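Local coordinates for protein gamma-glutamyl-gamma-aminobutyrate hydrolase PuuD (Escherichia coli, PDB 6VTV) that hydrolyses the gamma-glutamyl linkage of gamma-glutamyl-gamma-aminobutyrate, releasing 4-aminobutanoate and glutamate in the last step of putrescine degradation, at residues 198-203 / 207-212; 7-12 / 243-248; 18-23 / 27-32. All blocks are in the same frame, centred on the assembly; numbering follows the deposited sequence.

Overall arrangement
From the N terminus, the chain passes first through 7-12, half of interaction 2, whose partner 243-248 follows only near the C terminus; that contact therefore closes a loop of 230 residues. Nested inside it are two hairpins in series. Interaction 3 (18-23 with 27-32) closes early, at the edge of the large mixed sheet where the second subunit joins, and interaction 1 (198-203 with 207-212) closes late, in the antiparallel part of that sheet and beside the manganese ion. The two hairpins lie on opposite sides of the chain's centre, with their own centres about 29 Å apart. Interaction 2 ties the N-terminal lead into strand 13-23 to the C-terminal helix 235-254.

Interaction 1: 198-203 / 207-212; sequences LRVEAR and GLVEAV. With MN (manganese (II) ion), chain D.
Strands 198-203 and 209-212 run antiparallel with their axes at 130°, and the pairing slips by one residue between Val200-Val212 and Ala202-Ala211, and again before Arg203-Val209. The second slip is a classic beta bulge: Glu210 and Ala211 both face Ala202, whose O receives Glu210 N at 3.0 Å and, weakly, Ala211 N. At the first, Ala211 O is shared, taking Glu201 N at 2.8 Å and, weakly, Ala202 N.

Arg203 reaches across the turn to Gly207. Its chain is extended from CG to NE, and NH1 meets Gly207 O at 2.7 Å; the acceptor lies in the guanidinium plane and the donor in the carbonyl plane, although the N-H...O angle is bent to 138°. One guanidinium face rests on Val209, whose CG2 is 3.6 Å from Arg203 NH1. On the same side of the sheet, Val200 CG2 approaches Val209 CG2 at 4.1 Å. Across the other face, Ala202 CB and Ala211 CB stand 3.9 Å apart.

Glu210 turns from the hairpin to the metal: a bend at chi2 (-95°) brings OE2 within 2.2 Å of manganese, while OE1 accepts a bond from a water that also binds the ion. His145, His161, Ser185 and His187 complete the site.

Helix 170-174 packs Leu171 on the two alanines and offers the backbone N of Leu170 and Leu171 to the Glu201 carboxylate. Helix 119-127 touches Leu198 and Val212 on the other face, and strands 161-165 and 220-223 flank the hairpin.

Interaction 2: 7-12 / 243-248; sequences NIMNNP and GFITAC
Met9 extends its side chain fully, with CG anti to the backbone N (chi1 177°) and chi2 and chi3 also near 180°, while Ile245 has its CG2 branch anti to the backbone N (chi1 -65°, measured to CG1); together these settings bring methyl to methyl. Met9 CE lies 3.6 Å from Ile245 CG2, the closest approach between 7-12 and 243-248, and the two side chains cross at a slant. The same Ile245 CG2 is also 4.2 Å from Pro12 CD, so the methyl meets the thioether end and the proline ring on one side, the three groups forming a triangle.

One helical turn later, Cys248 presents its methylene group: Cys248 CB is 3.8 Å from Pro12 CB and 4.1 Å from Pro12 CG, leaving the proline ring bordered by Ile245 at CD and by Cys248 at CB and CG. The spacing of three residues is the evidence that a single side of the helix makes the contact. Cys248 SG is directed elsewhere, over one face of the Phe244 ring, 3.5 Å above its plane and toward the rim. All three contacts across the segments are apolar, and together they bury a modest 155 Å².

Polar bonds within and around the loop centre on Asn11: its ND2 donates to Asn7 OD1 at 3.2 Å, though Asn7 is poorly ordered, and also to Gly43 O, while Asn11 OD1 accepts from Gln61 of the second subunit. This is structural packing away from the active and metal sites. Within the fold, the loop lies over helix 235-254, where Gln249 and Ile252 extend the surface under Pro12. Strand 13-23, through Ile14, packs on Phe244, Ile245 and Cys248, and helix 33-42 closes on Phe244 through Ile39 and on Ile245 through Ala42.

Interaction 3: 18-23 / 27-32; sequences MCRNRL and ATQTLQ
Asn21 O receives Thr28 N at 2.6 Å, the shortest polar bond between 18-23 and 27-32, and Asn21 N returns a bond to Thr28 O at 2.8 Å. A second reciprocal pair joins Cys19 and Thr30, making these the hydrogen-bonded pairs of a regular antiparallel hairpin; Arg20-Gln29 and Arg22-Ala27 are the non-hydrogen-bonded ones.

Thr30 holds its hydroxyl between the backbone N and the carbonyl carbon (chi1 71°), which brings OG1 to 2.9 Å from Asn21 OD1 and 3.3 Å from Cys19 O; its single proton could serve either. The Thr30 methyl, CG2, also lies against Asn21, 3.9 Å from its CB.

Near Gln29, Met18 bends at chi3 and crosses that side chain at about a right angle, placing Met18 CE 3.6 Å from Gln29 CB. On the face carrying Gln29, the Arg22 guanidinium lays one face over Ala27 CB. Arg20 NH2 comes to 3.2 Å from the same Ala27 CB, its group turned obliquely, while Arg20 NE forms a salt bridge with Glu33 of the second subunit, whose carboxylate also accepts Gln29 NE2.

The hairpin edges the sheet at the dimer interface: residues 28-32 pair antiparallel with a strand of the second subunit, continuing the sheet into it. Within the chain, strand 45-49 packs Ala48 on Met18 and Leu31, and Gln32 occupies the N-cap position of helix 33-42.

Interaction 1: 198-203 / 207-212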
loop_
_atom_site.group_PDB
_atom_site.type_symbol
_atom_site.label_atom_id
_atom_site.label_comp_id
_atom_site.label_asym_id
_atom_site.label_seq_id
_atom_site.Cartn_x
_atom_site.Cartn_y
_atom_site.Cartn_z
ATOM N N LEU B 198 -29.023 6.111 2.025
ATOM C CA LEU B 198 -28.108 7.061 2.636
ATOM C C LEU B 198 -28.878 8.213 3.266
ATOM O O LEU B 198 -29.959 8.588 2.803
ATOM C CB LEU B 198 -27.124 7.621 1.602
ATOM C CG LEU B 198 -25.749 6.972 1.455
ATOM C CD1 LEU B 198 -25.861 5.460 1.461
ATOM C CD2 LEU B 198 -25.063 7.458 0.185
ATOM N N ARG B 199 -28.308 8.770 4.327
ATOM C CA ARG B 199 -28.839 9.948 4.996
ATOM C C ARG B 199 -27.888 11.118 4.774
ATOM O O ARG B 199 -26.666 10.957 4.860
ATOM C CB ARG B 199 -29.022 9.678 6.494
ATOM C CG ARG B 199 -29.013 10.912 7.377
ATOM C CD ARG B 199 -28.491 10.588 8.773
ATOM N NE ARG B 199 -29.174 9.446 9.379
ATOM C CZ ARG B 199 -28.597 8.274 9.632
ATOM N NH1 ARG B 199 -27.319 8.080 9.332
ATOM N NH2 ARG B 199 -29.298 7.294 10.186
ATOM N N VAL B 200 -28.446 12.289 4.472
ATOM C CA VAL B 200 -27.617 13.462 4.226
ATOM C C VAL B 200 -27.090 13.988 5.554
ATOM O O VAL B 200 -27.853 14.197 6.506
ATOM C CB VAL B 200 -28.410 14.535 3.466
ATOM C CG1 VAL B 200 -27.600 15.817 3.356
ATOM C CG2 VAL B 200 -28.793 14.024 2.084
ATOM N N GLU B 201 -25.776 14.195 5.626
ATOM C CA GLU B 201 -25.130 14.640 6.854
ATOM C C GLU B 201 -24.800 16.125 6.861
ATOM O O GLU B 201 -24.870 16.755 7.921
ATOM C CB GLU B 201 -23.846 13.840 7.098
ATOM C CG GLU B 201 -24.083 12.397 7.510
ATOM C CD GLU B 201 -24.467 12.260 8.971
ATOM O OE1 GLU B 201 -24.354 13.258 9.715
ATOM O OE2 GLU B 201 -24.887 11.156 9.376
ATOM N N ALA B 202 -24.443 16.701 5.715
ATOM C CA ALA B 202 -24.096 18.115 5.654
ATOM C C ALA B 202 -24.249 18.612 4.224
ATOM O O ALA B 202 -24.187 17.836 3.267
ATOM C CB ALA B 202 -22.672 18.367 6.163
ATOM N N ARG B 203 -24.448 19.925 4.095
ATOM C CA ARG B 203 -24.580 20.573 2.797
ATOM C C ARG B 203 -23.801 21.880 2.786
ATOM O O ARG B 203 -23.737 22.592 3.791
ATOM C CB ARG B 203 -26.042 20.879 2.442
ATOM C CG ARG B 203 -26.959 19.681 2.320
ATOM C CD ARG B 203 -28.363 20.150 1.964
ATOM N NE ARG B 203 -29.312 19.049 1.843
ATOM C CZ ARG B 203 -29.612 18.445 0.697
ATOM N NH1 ARG B 203 -29.036 18.831 -0.432
ATOM N NH2 ARG B 203 -30.493 17.453 0.683
ATOM N N GLY B 207 -26.558 24.044 -1.397
ATOM C CA GLY B 207 -27.389 22.861 -1.391
ATOM C C GLY B 207 -26.685 21.574 -1.763
ATOM O O GLY B 207 -27.286 20.500 -1.628
ATOM N N LEU B 208 -25.436 21.642 -2.223
ATOM C CA LEU B 208 -24.709 20.439 -2.608
ATOM C C LEU B 208 -24.432 19.570 -1.388
ATOM O O LEU B 208 -23.976 20.061 -0.351
ATOM C CB LEU B 208 -23.394 20.804 -3.296
ATOM C CG LEU B 208 -22.593 19.612 -3.829
ATOM C CD1 LEU B 208 -23.189 19.101 -5.136
ATOM C CD2 LEU B 208 -21.124 19.965 -4.003
ATOM N N VAL B 209 -24.704 18.273 -1.518
ATOM C CA VAL B 209 -24.443 17.340 -0.430
ATOM C C VAL B 209 -22.937 17.176 -0.272
ATOM O O VAL B 209 -22.236 16.793 -1.217
ATOM C CB VAL B 209 -25.129 15.993 -0.687
ATOM C CG1 VAL B 209 -24.706 14.983 0.359
ATOM C CG2 VAL B 209 -26.642 16.163 -0.689
ATOM N N GLU B 210 -22.431 17.473 0.924
ATOM C CA GLU B 210 -21.006 17.382 1.212
ATOM C C GLU B 210 -20.662 16.257 2.179
ATOM O O GLU B 210 -19.476 16.015 2.425
ATOM C CB GLU B 210 -20.492 18.717 1.767
ATOM C CG GLU B 210 -20.311 19.803 0.715
ATOM C CD GLU B 210 -18.888 19.883 0.193
ATOM O OE1 GLU B 210 -17.961 19.485 0.928
ATOM O OE2 GLU B 210 -18.697 20.341 -0.953
ATOM N N ALA B 211 -21.658 15.564 2.728
ATOM C CA ALA B 211 -21.413 14.463 3.647
ATOM C C ALA B 211 -22.652 13.579 3.706
ATOM O O ALA B 211 -23.776 14.084 3.714
ATOM C CB ALA B 211 -21.050 14.971 5.047
ATOM N N VAL B 212 -22.434 12.263 3.746
ATOM C CA VAL B 212 -23.511 11.279 3.797
ATOM C C VAL B 212 -23.144 10.203 4.812
ATOM O O VAL B 212 -21.998 10.089 5.248
ATOM C CB VAL B 212 -23.788 10.631 2.423
ATOM C CG1 VAL B 212 -24.372 11.642 1.459
ATOM C CG2 VAL B 212 -22.514 10.015 1.857
HETATM MN MN MN D . -16.925 21.381 -1.712
HETATM O O HOH W 1 -15.758 20.200 -0.126
#

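Interaction 2: 7-12 / 243-248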
loop_
_atom_site.group_PDB
_atom_site.type_symbol
_atom_site.label_atom_id
_atom_site.label_comp_id
_atom_site.label_asym_id
_atom_site.label_seq_id
_atom_site.Cartn_x
_atom_site.Cartn_y
_atom_site.Cartn_z
ATOM N N ASN B 7 -0.214 6.452 22.031
ATOM C CA ASN B 7 -1.440 5.950 22.638
ATOM C C ASN B 7 -1.230 4.587 23.293
ATOM O O ASN B 7 -0.535 3.728 22.753
ATOM C CB ASN B 7 -2.556 5.856 21.593
ATOM C CG ASN B 7 -2.118 5.130 20.334
ATOM O OD1 ASN B 7 -1.924 3.915 20.337
ATOM N ND2 ASN B 7 -1.961 5.876 19.247
ATOM N N ILE B 8 -1.829 4.401 24.467
ATOM C CA ILE B 8 -1.881 3.099 25.124
ATOM C C ILE B 8 -3.131 2.411 24.588
ATOM O O ILE B 8 -4.240 2.645 25.073
ATOM C CB ILE B 8 -1.907 3.227 26.646
ATOM C CG1 ILE B 8 -0.646 3.940 27.136
ATOM C CG2 ILE B 8 -2.028 1.854 27.291
ATOM C CD1 ILE B 8 -0.882 5.378 27.551
ATOM N N MET B 9 -2.955 1.559 23.582
ATOM C CA MET B 9 -4.092 1.230 22.739
ATOM C C MET B 9 -3.765 0.032 21.861
ATOM O O MET B 9 -2.653 -0.075 21.338
ATOM C CB MET B 9 -4.452 2.438 21.867
ATOM C CG MET B 9 -5.567 2.223 20.875
ATOM S SD MET B 9 -6.095 3.807 20.204
ATOM C CE MET B 9 -7.636 3.342 19.432
ATOM N N ASN B 10 -4.740 -0.863 21.710
ATOM C CA ASN B 10 -4.727 -1.831 20.622
ATOM C C ASN B 10 -5.293 -1.152 19.381
ATOM O O ASN B 10 -6.420 -0.647 19.405
ATOM C CB ASN B 10 -5.539 -3.071 20.984
ATOM C CG ASN B 10 -4.678 -4.196 21.530
ATOM O OD1 ASN B 10 -4.109 -4.087 22.616
ATOM N ND2 ASN B 10 -4.581 -5.285 20.776
ATOM N N ASN B 11 -4.514 -1.133 18.302
ATOM C CA ASN B 11 -4.837 -0.311 17.147
ATOM C C ASN B 11 -5.620 -1.118 16.126
ATOM O O ASN B 11 -5.098 -2.119 15.609
ATOM C CB ASN B 11 -3.560 0.240 16.527
ATOM C CG ASN B 11 -2.649 0.878 17.560
ATOM O OD1 ASN B 11 -1.748 0.232 18.096
ATOM N ND2 ASN B 11 -2.888 2.152 17.851
ATOM N N PRO B 12 -6.857 -0.733 15.809
ATOM C CA PRO B 12 -7.650 -1.508 14.848
ATOM C C PRO B 12 -7.008 -1.521 13.468
ATOM O O PRO B 12 -6.384 -0.549 13.035
ATOM C CB PRO B 12 -8.998 -0.775 14.826
ATOM C CG PRO B 12 -9.044 -0.008 16.109
ATOM C CD PRO B 12 -7.626 0.373 16.403
ATOM N N GLY B 243 -13.681 9.550 15.754
ATOM C CA GLY B 243 -14.942 8.828 15.749
ATOM C C GLY B 243 -14.903 7.571 14.899
ATOM O O GLY B 243 -15.532 6.564 15.235
ATOM N N PHE B 244 -14.168 7.614 13.784
ATOM C CA PHE B 244 -14.001 6.425 12.953
ATOM C C PHE B 244 -13.286 5.315 13.718
ATOM O O PHE B 244 -13.738 4.163 13.735
ATOM C CB PHE B 244 -13.232 6.793 11.682
ATOM C CG PHE B 244 -12.879 5.615 10.821
ATOM C CD1 PHE B 244 -13.827 4.652 10.520
ATOM C CD2 PHE B 244 -11.600 5.474 10.312
ATOM C CE1 PHE B 244 -13.506 3.570 9.729
ATOM C CE2 PHE B 244 -11.272 4.393 9.518
ATOM C CZ PHE B 244 -12.227 3.439 9.227
ATOM N N ILE B 245 -12.165 5.647 14.361
ATOM C CA ILE B 245 -11.398 4.638 15.089
ATOM C C ILE B 245 -12.201 4.101 16.268
ATOM O O ILE B 245 -12.166 2.900 16.566
ATOM C CB ILE B 245 -10.044 5.221 15.534
ATOM C CG1 ILE B 245 -9.185 5.560 14.315
ATOM C CG2 ILE B 245 -9.309 4.242 16.425
ATOM C CD1 ILE B 245 -8.954 4.382 13.388
ATOM N N THR B 246 -12.944 4.979 16.952
ATOM C CA THR B 246 -13.814 4.534 18.037
ATOM C C THR B 246 -14.861 3.548 17.532
ATOM O O THR B 246 -15.198 2.578 18.220
ATOM C CB THR B 246 -14.493 5.738 18.691
ATOM O OG1 THR B 246 -13.501 6.613 19.241
ATOM C CG2 THR B 246 -15.440 5.290 19.802
ATOM N N ALA B 247 -15.383 3.784 16.326
ATOM C CA ALA B 247 -16.345 2.858 15.738
ATOM C C ALA B 247 -15.701 1.512 15.438
ATOM O O ALA B 247 -16.318 0.460 15.644
ATOM C CB ALA B 247 -16.938 3.462 14.467
ATOM N N CYS B 248 -14.460 1.524 14.949
ATOM C CA CYS B 248 -13.752 0.272 14.704
ATOM C C CYS B 248 -13.489 -0.473 16.005
ATOM O O CYS B 248 -13.599 -1.703 16.055
ATOM C CB CYS B 248 -12.449 0.547 13.956
ATOM S SG CYS B 248 -12.680 1.456 12.409
#

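Interaction 3: 18-23 / 27-32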
loop_
_atom_site.group_PDB
_atom_site.type_symbol
_atom_site.label_atom_id
_atom_site.label_comp_id
_atom_site.label_asym_id
_atom_site.label_seq_id
_atom_site.Cartn_x
_atom_site.Cartn_y
_atom_site.Cartn_z
ATOM N N MET B 18 -6.199 1.647 -2.358
ATOM C CA MET B 18 -5.149 2.365 -3.059
ATOM C C MET B 18 -5.648 2.889 -4.404
ATOM O O MET B 18 -6.745 2.565 -4.863
ATOM C CB MET B 18 -3.934 1.459 -3.258
ATOM C CG MET B 18 -3.465 0.774 -1.989
ATOM S SD MET B 18 -2.096 -0.355 -2.297
ATOM C CE MET B 18 -0.777 0.822 -2.538
ATOM N N CYS B 19 -4.818 3.717 -5.035
ATOM C CA CYS B 19 -5.074 4.252 -6.363
ATOM C C CYS B 19 -3.985 3.791 -7.324
ATOM O O CYS B 19 -2.888 3.403 -6.915
ATOM C CB CYS B 19 -5.136 5.788 -6.354
ATOM S SG CYS B 19 -6.351 6.501 -5.237
ATOM N N ARG B 20 -4.298 3.846 -8.614
ATOM C CA ARG B 20 -3.376 3.416 -9.655
ATOM C C ARG B 20 -2.685 4.617 -10.285
ATOM O O ARG B 20 -3.318 5.637 -10.572
ATOM C CB ARG B 20 -4.102 2.615 -10.738
ATOM C CG ARG B 20 -3.187 1.939 -11.756
ATOM C CD ARG B 20 -3.936 0.819 -12.455
ATOM N NE ARG B 20 -3.065 -0.171 -13.075
ATOM C CZ ARG B 20 -2.924 -0.315 -14.388
ATOM N NH1 ARG B 20 -3.593 0.475 -15.217
ATOM N NH2 ARG B 20 -2.118 -1.248 -14.874
ATOM N N ASN B 21 -1.379 4.484 -10.496
ATOM C CA ASN B 21 -0.605 5.468 -11.235
ATOM C C ASN B 21 0.467 4.732 -12.025
ATOM O O ASN B 21 0.692 3.534 -11.839
ATOM C CB ASN B 21 0.016 6.515 -10.302
ATOM C CG ASN B 21 -1.018 7.448 -9.706
ATOM O OD1 ASN B 21 -1.294 7.402 -8.507
ATOM N ND2 ASN B 21 -1.600 8.298 -10.543
ATOM N N ARG B 22 1.125 5.462 -12.921
ATOM C CA ARG B 22 2.202 4.913 -13.737
ATOM C C ARG B 22 3.428 5.798 -13.567
ATOM O O ARG B 22 3.426 6.956 -13.999
ATOM C CB ARG B 22 1.788 4.815 -15.205
ATOM C CG ARG B 22 0.620 3.871 -15.451
ATOM C CD ARG B 22 0.366 3.664 -16.935
ATOM N NE ARG B 22 -0.493 2.508 -17.181
ATOM C CZ ARG B 22 -0.046 1.267 -17.350
ATOM N NH1 ARG B 22 1.255 1.016 -17.303
ATOM N NH2 ARG B 22 -0.900 0.276 -17.567
ATOM N N LEU B 23 4.469 5.259 -12.932
ATOM C CA LEU B 23 5.687 6.005 -12.634
ATOM C C LEU B 23 6.876 5.286 -13.250
ATOM O O LEU B 23 7.102 4.105 -12.965
ATOM C CB LEU B 23 5.893 6.161 -11.122
ATOM C CG LEU B 23 4.698 6.463 -10.212
ATOM C CD1 LEU B 23 5.164 6.808 -8.804
ATOM C CD2 LEU B 23 3.861 7.601 -10.772
ATOM N N ALA B 27 3.083 0.366 -14.056
ATOM C CA ALA B 27 1.843 0.492 -13.306
ATOM C C ALA B 27 2.119 0.315 -11.819
ATOM O O ALA B 27 2.791 -0.634 -11.408
ATOM C CB ALA B 27 0.833 -0.544 -13.790
ATOM N N THR B 28 1.600 1.236 -11.012
ATOM C CA THR B 28 1.928 1.285 -9.596
ATOM C C THR B 28 0.670 1.546 -8.782
ATOM O O THR B 28 -0.190 2.334 -9.186
ATOM C CB THR B 28 2.971 2.376 -9.310
ATOM O OG1 THR B 28 4.100 2.197 -10.173
ATOM C CG2 THR B 28 3.436 2.310 -7.867
ATOM N N GLN B 29 0.567 0.870 -7.642
ATOM C CA GLN B 29 -0.473 1.144 -6.663
ATOM C C GLN B 29 0.062 2.147 -5.649
ATOM O O GLN B 29 1.156 1.964 -5.105
ATOM C CB GLN B 29 -0.914 -0.144 -5.970
ATOM C CG GLN B 29 -1.504 -1.178 -6.915
ATOM C CD GLN B 29 -2.966 -0.913 -7.218
ATOM O OE1 GLN B 29 -3.813 -0.953 -6.326
ATOM N NE2 GLN B 29 -3.270 -0.640 -8.484
ATOM N N THR B 30 -0.705 3.207 -5.400
ATOM C CA THR B 30 -0.227 4.335 -4.613
ATOM C C THR B 30 -1.189 4.651 -3.477
ATOM O O THR B 30 -2.379 4.328 -3.526
ATOM C CB THR B 30 -0.040 5.588 -5.482
ATOM O OG1 THR B 30 -1.322 6.095 -5.870
ATOM C CG2 THR B 30 0.777 5.267 -6.727
ATOM N N LEU B 31 -0.648 5.306 -2.453
ATOM C CA LEU B 31 -1.434 5.792 -1.325
ATOM C C LEU B 31 -0.718 6.997 -0.739
ATOM O O LEU B 31 0.399 6.863 -0.229
ATOM C CB LEU B 31 -1.618 4.705 -0.266
ATOM C CG LEU B 31 -2.361 5.124 1.004
ATOM C CD1 LEU B 31 -3.708 5.740 0.661
ATOM C CD2 LEU B 31 -2.529 3.931 1.927
ATOM N N GLN B 32 -1.353 8.165 -0.816
ATOM C CA GLN B 32 -0.732 9.381 -0.311
ATOM C C GLN B 32 -0.517 9.288 1.195
ATOM O O GLN B 32 -1.361 8.768 1.931
ATOM C CB GLN B 32 -1.594 10.597 -0.654
ATOM C CG GLN B 32 -1.498 11.027 -2.110
ATOM C CD GLN B 32 -2.258 12.306 -2.388
ATOM O OE1 GLN B 32 -3.152 12.684 -1.633
ATOM N NE2 GLN B 32 -1.908 12.981 -3.478
HETATM O O HOH W 2 7.277 2.795 -10.361
#